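Local structure of CaaX farnesyltransferase alpha subunit Ram2 (Aspergillus fumigatus, 4L9P) at residues H179-E182 with I183-V186; W200-R203 with Y204-F208; W262-A265 with R266-Q270. The protein is the alpha subunit of a heterodimeric protein farnesyltransferase, which probably attaches farnesyl groups to proteins ending in a CaaX motif. The protein carries 1 engineered substitution. All coordinates share one frame; numbering follows the deposited sequence.

Overall arrangement
Following the chain from the N terminus, interaction 1 comes first, at the start of helix 180-192. Interaction 2 lies on the next helix, 197-208. Interaction 3 follows on helix 259-272, after helix 238-254. Each contact closes only single turns within its own helix. They run in series, and none nests in or crosses another. The three helices pack in a row. Interactions 1 and 2 touch, with centres about 11 Å apart; Glu-182 and His-202 join helix 180-192 to 197-208. Interactions 2 and 3 have the same spacing of centres; Trp-200 and Tyr-264 join helix 197-208 to 259-272. Interactions 1 and 3 do not touch; their nearest atoms are about 7 Å apart.

Interaction 1 (H179-E182 with I183-V186); sequences HPRE and IQDV
Arg-181 and Asp-185, one helical turn apart, form a two-pronged salt bridge. The guanidinium meets the carboxylate side-on. NE of Arg-181 donates to OD1 of Asp-185 at 2.9 Å, and NH2 of Arg-181 donates to OD2 of Asp-185 at 3.0 Å. OD2 uses its syn lone pair. OD1 is also met on the syn side, but from out of the carboxylate plane. The two planes are turned 53° apart. The arginine chain bends at chi2 (-70°) and chi3 (-59°), which brings the guanidinium alongside Asp-185, one turn further on. Two bonds to one carboxylate limit rotation of the guanidinium. Both groups have second partners: Arg-181 NH2 bridges to Asp-148, and Asp-185 OD2 to Arg-167. Glu-182 OE2 pairs with Arg-167 and also accepts from Gln-147 NE2, so a polar network links this helix with helices 146-156 and 161-174.

Residues 179-186 form the N-cap and the first two turns of helix 180-192, within a prenyltransferase alpha-subunit repeat of helical hairpins. His-179 is the N-cap. Its ND1 accepts from the backbone N of Arg-181 at 3.1 Å, which satisfies an amide of the first turn. Pro-180 follows at the first helical position, where its lack of an N-H costs no helical bond.

Backbone bonds of the alpha-helical i to i+4 kind then begin. Gln-184 N donates to Pro-180 O at 2.9 Å, and Asp-185 N to Arg-181 O at 2.8 Å. Val-186 N donates to Glu-182 O at 3.1 Å.

Two van der Waals contacts add to these. The extended Gln-184 lies across the bent arginine, with NE2 of Gln-184 at 3.6 Å from CD of Arg-181. CG2 of Ile-183 rests on the carbonyl O of Pro-180 at 3.3 Å.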
loop_
_atom_site.group_PDB
_atom_site.type_symbol
_atom_site.label_atom_id
_atom_site.label_comp_id
_atom_site.label_asym_id
_atom_site.label_seq_id
_atom_site.Cartn_x
_atom_site.Cartn_y
_atom_site.Cartn_z
ATOM N N HIS A 179 -21.158 9.836 -18.995
ATOM C CA HIS A 179 -20.550 10.692 -20.066
ATOM C C HIS A 179 -19.853 9.769 -21.078
ATOM O O HIS A 179 -19.023 8.935 -20.689
ATOM C CB HIS A 179 -19.577 11.648 -19.395
ATOM C CG HIS A 179 -18.950 12.655 -20.308
ATOM N ND1 HIS A 179 -18.027 12.354 -21.309
ATOM C CD2 HIS A 179 -19.139 14.002 -20.344
ATOM C CE1 HIS A 179 -17.669 13.490 -21.904
ATOM N NE2 HIS A 179 -18.336 14.491 -21.328
ATOM N N PRO A 180 -20.070 9.925 -22.386
ATOM C CA PRO A 180 -19.613 8.891 -23.313
ATOM C C PRO A 180 -18.099 8.863 -23.422
ATOM O O PRO A 180 -17.568 7.778 -23.753
ATOM C CB PRO A 180 -20.217 9.298 -24.663
ATOM C CG PRO A 180 -20.792 10.625 -24.439
ATOM C CD PRO A 180 -21.040 10.877 -23.015
ATOM N N ARG A 181 -17.397 9.959 -23.117
ATOM C CA ARG A 181 -15.905 9.869 -23.203
ATOM C C ARG A 181 -15.332 9.006 -22.094
ATOM O O ARG A 181 -14.239 8.481 -22.244
ATOM C CB ARG A 181 -15.233 11.225 -23.171
ATOM C CG ARG A 181 -15.201 11.883 -24.557
ATOM C CD ARG A 181 -14.231 11.148 -25.516
ATOM N NE ARG A 181 -12.881 11.160 -24.924
ATOM C CZ ARG A 181 -12.053 12.204 -24.878
ATOM N NH1 ARG A 181 -12.367 13.394 -25.450
ATOM N NH2 ARG A 181 -10.907 12.114 -24.260
ATOM N N GLU A 182 -16.056 8.857 -20.980
ATOM C CA GLU A 182 -15.490 8.015 -19.908
ATOM C C GLU A 182 -15.480 6.575 -20.377
ATOM O O GLU A 182 -14.425 5.901 -20.276
ATOM C CB GLU A 182 -16.314 8.177 -18.623
ATOM C CG GLU A 182 -16.081 9.542 -17.929
ATOM C CD GLU A 182 -14.612 9.811 -17.632
ATOM O OE1 GLU A 182 -13.965 8.888 -17.074
ATOM O OE2 GLU A 182 -14.064 10.878 -17.959
ATOM N N ILE A 183 -16.585 6.059 -20.872
ATOM C CA ILE A 183 -16.592 4.703 -21.404
ATOM C C ILE A 183 -15.731 4.580 -22.649
ATOM O O ILE A 183 -15.026 3.576 -22.811
ATOM C CB ILE A 183 -18.022 4.177 -21.564
ATOM C CG1 ILE A 183 -18.030 2.684 -21.652
ATOM C CG2 ILE A 183 -18.785 4.850 -22.744
ATOM C CD1 ILE A 183 -17.750 2.046 -20.171
ATOM N N GLN A 184 -15.764 5.574 -23.542
ATOM C CA GLN A 184 -14.964 5.458 -24.752
ATOM C C GLN A 184 -13.482 5.422 -24.420
ATOM O O GLN A 184 -12.719 4.638 -25.053
ATOM C CB GLN A 184 -15.239 6.667 -25.660
ATOM C CG GLN A 184 -14.319 6.762 -26.874
ATOM C CD GLN A 184 -14.650 8.006 -27.689
ATOM O OE1 GLN A 184 -15.846 8.342 -27.888
ATOM N NE2 GLN A 184 -13.608 8.742 -28.082
ATOM N N ASP A 185 -13.031 6.219 -23.441
ATOM C CA ASP A 185 -11.590 6.207 -23.115
ATOM C C ASP A 185 -11.203 4.879 -22.441
ATOM O O ASP A 185 -10.141 4.340 -22.755
ATOM C CB ASP A 185 -11.248 7.417 -22.225
ATOM C CG ASP A 185 -11.279 8.729 -22.988
ATOM O OD1 ASP A 185 -11.519 8.741 -24.240
ATOM O OD2 ASP A 185 -11.067 9.759 -22.330
ATOM N N VAL A 186 -12.084 4.343 -21.587
ATOM C CA VAL A 186 -11.806 3.005 -21.039
ATOM C C VAL A 186 -11.725 1.980 -22.170
ATOM O O VAL A 186 -10.789 1.170 -22.189
ATOM C CB VAL A 186 -12.957 2.636 -20.059
ATOM C CG1 VAL A 186 -13.098 1.101 -19.890
ATOM C CG2 VAL A 186 -12.777 3.314 -18.739
#

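Interaction 2 (W200-R203 with Y204-F208); sequences WNHR and YMLRF
His-202 and Met-205 both turn CG anti to the backbone N, with chi1 at -167° and -175°, which sets the two side chains side by side, pointing the same way. They lie on helix 197-208, one of the repeated helices of the prenyltransferase alpha subunit. As modelled, the bent methionine chain puts CE over one face of the imidazole. This is a probable CH-pi contact, but CE comes too close to the ring for its placement to be trusted, and the exact fit is doubtful. Leu-206 crosses the same ring obliquely, with CD1 of Leu-206 at 3.9 Å from CD2 of His-202. NE2 of the ring is bonded to Glu-182 OE1, which ties this helix to helix 180-192.

Four i to i+4 backbone bonds span the two segments. Leu-206 N donates to His-202 O at 2.9 Å. Tyr-204, Met-205 and Arg-207 bond likewise to Trp-200, Asn-201 and Arg-203.

The helix also faces the beta subunit. Asn-201 ND2 donates to Gly-307 O of the beta subunit Ram1, and the ring of Tyr-204 stacks on Tyr-298 of that chain.

Arg-203 and Arg-207 lie on another side of the helix. Their like charges are close, but Glu-244 bonds NE of both, and Glu-187 takes Arg-203 NH1. These carboxylates probably offset the repulsion. One water lies at the edge of both guanidinium groups, accepting from Arg-203 NH2 at 2.9 Å and from Arg-207 NH2 at 3.3 Å.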
loop_
_atom_site.group_PDB
_atom_site.type_symbol
_atom_site.label_atom_id
_atom_site.label_comp_id
_atom_site.label_asym_id
_atom_site.label_seq_id
_atom_site.Cartn_x
_atom_site.Cartn_y
_atom_site.Cartn_z
ATOM N N TRP A 200 -10.307 -1.565 -16.290
ATOM C CA TRP A 200 -11.429 -2.369 -15.807
ATOM C C TRP A 200 -11.983 -1.803 -14.506
ATOM O O TRP A 200 -13.203 -1.764 -14.329
ATOM C CB TRP A 200 -11.003 -3.830 -15.593
ATOM C CG TRP A 200 -10.862 -4.576 -16.877
ATOM C CD1 TRP A 200 -9.680 -4.861 -17.543
ATOM C CD2 TRP A 200 -11.930 -5.148 -17.662
ATOM N NE1 TRP A 200 -9.962 -5.593 -18.690
ATOM C CE2 TRP A 200 -11.332 -5.763 -18.793
ATOM C CE3 TRP A 200 -13.329 -5.170 -17.524
ATOM C CZ2 TRP A 200 -12.093 -6.412 -19.794
ATOM C CZ3 TRP A 200 -14.087 -5.835 -18.524
ATOM C CH2 TRP A 200 -13.458 -6.466 -19.613
ATOM N N ASN A 201 -11.101 -1.362 -13.592
ATOM C CA ASN A 201 -11.568 -0.820 -12.332
ATOM C C ASN A 201 -12.405 0.443 -12.538
ATOM O O ASN A 201 -13.422 0.644 -11.868
ATOM C CB ASN A 201 -10.346 -0.606 -11.395
ATOM C CG ASN A 201 -10.774 -0.016 -10.068
ATOM O OD1 ASN A 201 -11.328 -0.738 -9.225
ATOM N ND2 ASN A 201 -10.665 1.316 -9.913
ATOM N N HIS A 202 -11.927 1.302 -13.448
ATOM C CA HIS A 202 -12.692 2.545 -13.733
ATOM C C HIS A 202 -13.995 2.162 -14.399
ATOM O O HIS A 202 -15.044 2.790 -14.120
ATOM C CB HIS A 202 -11.851 3.430 -14.641
ATOM C CG HIS A 202 -12.387 4.837 -14.748
ATOM N ND1 HIS A 202 -12.249 5.735 -13.711
ATOM C CD2 HIS A 202 -13.010 5.501 -15.761
ATOM C CE1 HIS A 202 -12.785 6.885 -14.068
ATOM N NE2 HIS A 202 -13.272 6.756 -15.295
ATOM N N ARG A 203 -14.016 1.122 -15.235
ATOM C CA ARG A 203 -15.285 0.678 -15.880
ATOM C C ARG A 203 -16.299 0.289 -14.798
ATOM O O ARG A 203 -17.486 0.622 -14.910
ATOM C CB ARG A 203 -15.043 -0.534 -16.795
ATOM C CG ARG A 203 -16.303 -0.813 -17.667
ATOM C CD ARG A 203 -16.069 -2.096 -18.552
ATOM N NE ARG A 203 -17.258 -2.219 -19.375
ATOM C CZ ARG A 203 -17.393 -1.748 -20.609
ATOM N NH1 ARG A 203 -16.344 -1.219 -21.278
ATOM N NH2 ARG A 203 -18.599 -1.811 -21.179
ATOM N N TYR A 204 -15.828 -0.430 -13.780
ATOM C CA TYR A 204 -16.754 -0.825 -12.719
ATOM C C TYR A 204 -17.354 0.439 -12.032
ATOM O O TYR A 204 -18.565 0.520 -11.771
ATOM C CB TYR A 204 -16.043 -1.708 -11.670
ATOM C CG TYR A 204 -17.047 -2.149 -10.614
ATOM C CD1 TYR A 204 -17.327 -1.356 -9.473
ATOM C CD2 TYR A 204 -17.704 -3.393 -10.728
ATOM C CE1 TYR A 204 -18.265 -1.760 -8.513
ATOM C CE2 TYR A 204 -18.625 -3.818 -9.763
ATOM C CZ TYR A 204 -18.924 -2.972 -8.676
ATOM O OH TYR A 204 -19.864 -3.365 -7.732
ATOM N N MET A 205 -16.535 1.433 -11.759
ATOM C CA MET A 205 -17.070 2.648 -11.174
ATOM C C MET A 205 -18.134 3.284 -12.082
ATOM O O MET A 205 -19.230 3.691 -11.615
ATOM C CB MET A 205 -15.959 3.627 -10.987
ATOM C CG MET A 205 -16.424 4.884 -10.261
ATOM S SD MET A 205 -16.227 6.326 -11.267
ATOM C CE MET A 205 -15.281 5.911 -12.602
ATOM N N LEU A 206 -17.842 3.361 -13.384
ATOM C CA LEU A 206 -18.793 4.044 -14.295
ATOM C C LEU A 206 -20.093 3.288 -14.306
ATOM O O LEU A 206 -21.162 3.917 -14.370
ATOM C CB LEU A 206 -18.227 4.037 -15.721
ATOM C CG LEU A 206 -16.968 4.880 -15.929
ATOM C CD1 LEU A 206 -16.455 4.710 -17.363
ATOM C CD2 LEU A 206 -17.194 6.376 -15.601
ATOM N N ARG A 207 -20.047 1.960 -14.307
ATOM C CA ARG A 207 -21.272 1.175 -14.507
ATOM C C ARG A 207 -22.014 0.811 -13.225
ATOM O O ARG A 207 -23.264 0.770 -13.228
ATOM C CB ARG A 207 -20.964 -0.092 -15.296
ATOM C CG ARG A 207 -20.472 0.184 -16.746
ATOM C CD ARG A 207 -21.611 0.706 -17.567
ATOM N NE ARG A 207 -21.376 0.578 -18.996
ATOM C CZ ARG A 207 -21.537 1.590 -19.849
ATOM N NH1 ARG A 207 -21.804 2.823 -19.372
ATOM N NH2 ARG A 207 -21.366 1.376 -21.150
ATOM N N PHE A 208 -21.260 0.556 -12.155
ATOM C CA PHE A 208 -21.810 -0.068 -10.956
ATOM C C PHE A 208 -21.446 0.685 -9.728
ATOM O O PHE A 208 -21.929 0.331 -8.657
ATOM C CB PHE A 208 -21.389 -1.559 -10.879
ATOM C CG PHE A 208 -21.932 -2.346 -12.009
ATOM C CD1 PHE A 208 -23.286 -2.603 -12.050
ATOM C CD2 PHE A 208 -21.126 -2.710 -13.089
ATOM C CE1 PHE A 208 -23.839 -3.274 -13.116
ATOM C CE2 PHE A 208 -21.660 -3.426 -14.155
ATOM C CZ PHE A 208 -23.041 -3.681 -14.167
HETATM O O HOH W 1 -20.458 -0.953 -23.237
#

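Interaction 3 (W262-A265 with R266-Q270); sequences WSYA and RGVLQ
Arg-266 lies one turn after Trp-262 and is bonded back to it: Arg-266 N donates to Trp-262 O at 3.0 Å. This is the regular i to i+4 pattern of the alpha helix 259-272. The helix belongs to the layered all-helical array of the prenyltransferase alpha subunit, with helices 197-208, 238-254 and 304-317 around it. CG of Arg-266 also passes 3.4 Å from the carbonyl O of Trp-262. Beyond CG the arginine chain is extended as far as NE. It leads to Asp-312, which forms a salt bridge with NH1.

Gly-267 comes next. It has no side chain, and its contact is made by the backbone. Its N donates to Ser-263 O at 3.0 Å.

Val-268 makes the main side-chain contact. Its N donates to Tyr-264 O at 2.8 Å. Its CG2 methyl sits over one face of the Tyr-264 ring, a CH-pi contact 4.0 Å from CG2 to the ring centroid. Tyr-264 has chi1 at 180°, which puts CG anti to the backbone N, and chi2 at 79° turns the ring face to the valine. The two side chains cross at a slant. Tyr-264 OH bonds to Glu-244 OE1, which helps to hold the far end of the ring. From helix 197-208, Trp-200 meets the same ring with the planes about 50° apart, and Phe-208 touches both Tyr-264 and Val-268; helix 238-254 packs on the pair too.

Leu-269 ends the contact. Its N donates to Ala-265 O at 2.9 Å, and CG of Leu-269 lies 3.4 Å from that same Ala-265 O.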
loop_
_atom_site.group_PDB
_atom_site.type_symbol
_atom_site.label_atom_id
_atom_site.label_comp_id
_atom_site.label_asym_id
_atom_site.label_seq_id
_atom_site.Cartn_x
_atom_site.Cartn_y
_atom_site.Cartn_z
ATOM N N TRP A 262 -12.434 -11.538 -15.797
ATOM C CA TRP A 262 -13.076 -12.547 -14.944
ATOM C C TRP A 262 -13.433 -11.915 -13.606
ATOM O O TRP A 262 -14.530 -12.142 -13.063
ATOM C CB TRP A 262 -12.159 -13.751 -14.719
ATOM C CG TRP A 262 -11.955 -14.596 -15.948
ATOM C CD1 TRP A 262 -10.889 -14.554 -16.789
ATOM C CD2 TRP A 262 -12.781 -15.678 -16.394
ATOM N NE1 TRP A 262 -11.002 -15.538 -17.770
ATOM C CE2 TRP A 262 -12.168 -16.226 -17.556
ATOM C CE3 TRP A 262 -13.999 -16.234 -15.940
ATOM C CZ2 TRP A 262 -12.719 -17.338 -18.253
ATOM C CZ3 TRP A 262 -14.573 -17.315 -16.670
ATOM C CH2 TRP A 262 -13.905 -17.865 -17.783
ATOM N N SER A 263 -12.510 -11.129 -13.042
ATOM C CA SER A 263 -12.786 -10.459 -11.765
ATOM C C SER A 263 -13.903 -9.429 -11.957
ATOM O O SER A 263 -14.758 -9.273 -11.096
ATOM C CB SER A 263 -11.530 -9.788 -11.240
ATOM O OG SER A 263 -10.521 -10.785 -11.004
ATOM N N TYR A 264 -13.890 -8.713 -13.069
ATOM C CA TYR A 264 -14.949 -7.723 -13.325
ATOM C C TYR A 264 -16.304 -8.452 -13.382
ATOM O O TYR A 264 -17.285 -8.026 -12.741
ATOM C CB TYR A 264 -14.637 -7.016 -14.639
ATOM C CG TYR A 264 -15.641 -5.978 -15.011
ATOM C CD1 TYR A 264 -15.596 -4.714 -14.390
ATOM C CD2 TYR A 264 -16.649 -6.234 -15.946
ATOM C CE1 TYR A 264 -16.532 -3.752 -14.711
ATOM C CE2 TYR A 264 -17.618 -5.261 -16.290
ATOM C CZ TYR A 264 -17.546 -4.029 -15.659
ATOM O OH TYR A 264 -18.476 -3.039 -15.940
ATOM N N ALA A 265 -16.375 -9.577 -14.082
ATOM C CA ALA A 265 -17.649 -10.311 -14.167
ATOM C C ALA A 265 -18.129 -10.818 -12.817
ATOM O O ALA A 265 -19.328 -10.756 -12.517
ATOM C CB ALA A 265 -17.548 -11.500 -15.162
ATOM N N ARG A 266 -17.207 -11.307 -11.991
ATOM C CA ARG A 266 -17.607 -11.654 -10.614
ATOM C C ARG A 266 -18.210 -10.435 -9.921
ATOM O O ARG A 266 -19.205 -10.560 -9.207
ATOM C CB ARG A 266 -16.437 -12.189 -9.805
ATOM C CG ARG A 266 -15.974 -13.548 -10.268
ATOM C CD ARG A 266 -14.725 -13.965 -9.589
ATOM N NE ARG A 266 -14.313 -15.360 -9.831
ATOM C CZ ARG A 266 -14.637 -16.408 -9.062
ATOM N NH1 ARG A 266 -15.440 -16.277 -8.020
ATOM N NH2 ARG A 266 -14.140 -17.604 -9.364
ATOM N N GLY A 267 -17.593 -9.278 -10.086
ATOM C CA GLY A 267 -18.132 -8.087 -9.458
ATOM C C GLY A 267 -19.490 -7.721 -10.013
ATOM O O GLY A 267 -20.392 -7.295 -9.259
ATOM N N VAL A 268 -19.682 -7.861 -11.316
ATOM C CA VAL A 268 -21.011 -7.566 -11.885
ATOM C C VAL A 268 -22.077 -8.502 -11.352
ATOM O O VAL A 268 -23.175 -8.054 -10.980
ATOM C CB VAL A 268 -20.969 -7.676 -13.409
ATOM C CG1 VAL A 268 -22.399 -7.515 -14.012
ATOM C CG2 VAL A 268 -19.992 -6.616 -13.984
ATOM N N LEU A 269 -21.747 -9.801 -11.283
ATOM C CA LEU A 269 -22.744 -10.780 -10.767
ATOM C C LEU A 269 -23.066 -10.489 -9.304
ATOM O O LEU A 269 -24.220 -10.546 -8.899
ATOM C CB LEU A 269 -22.285 -12.224 -10.987
ATOM C CG LEU A 269 -22.197 -12.603 -12.474
ATOM C CD1 LEU A 269 -21.394 -13.910 -12.665
ATOM C CD2 LEU A 269 -23.587 -12.798 -13.060
ATOM N N GLN A 270 -22.046 -10.178 -8.499
ATOM C CA GLN A 270 -22.329 -9.790 -7.097
ATOM C C GLN A 270 -23.220 -8.554 -7.018
ATOM O O GLN A 270 -24.175 -8.505 -6.220
ATOM C CB GLN A 270 -21.012 -9.515 -6.364
ATOM C CG GLN A 270 -21.152 -8.881 -4.951
ATOM C CD GLN A 270 -21.625 -9.875 -3.881
ATOM O OE1 GLN A 270 -21.962 -11.046 -4.169
ATOM N NE2 GLN A 270 -21.672 -9.398 -2.637
#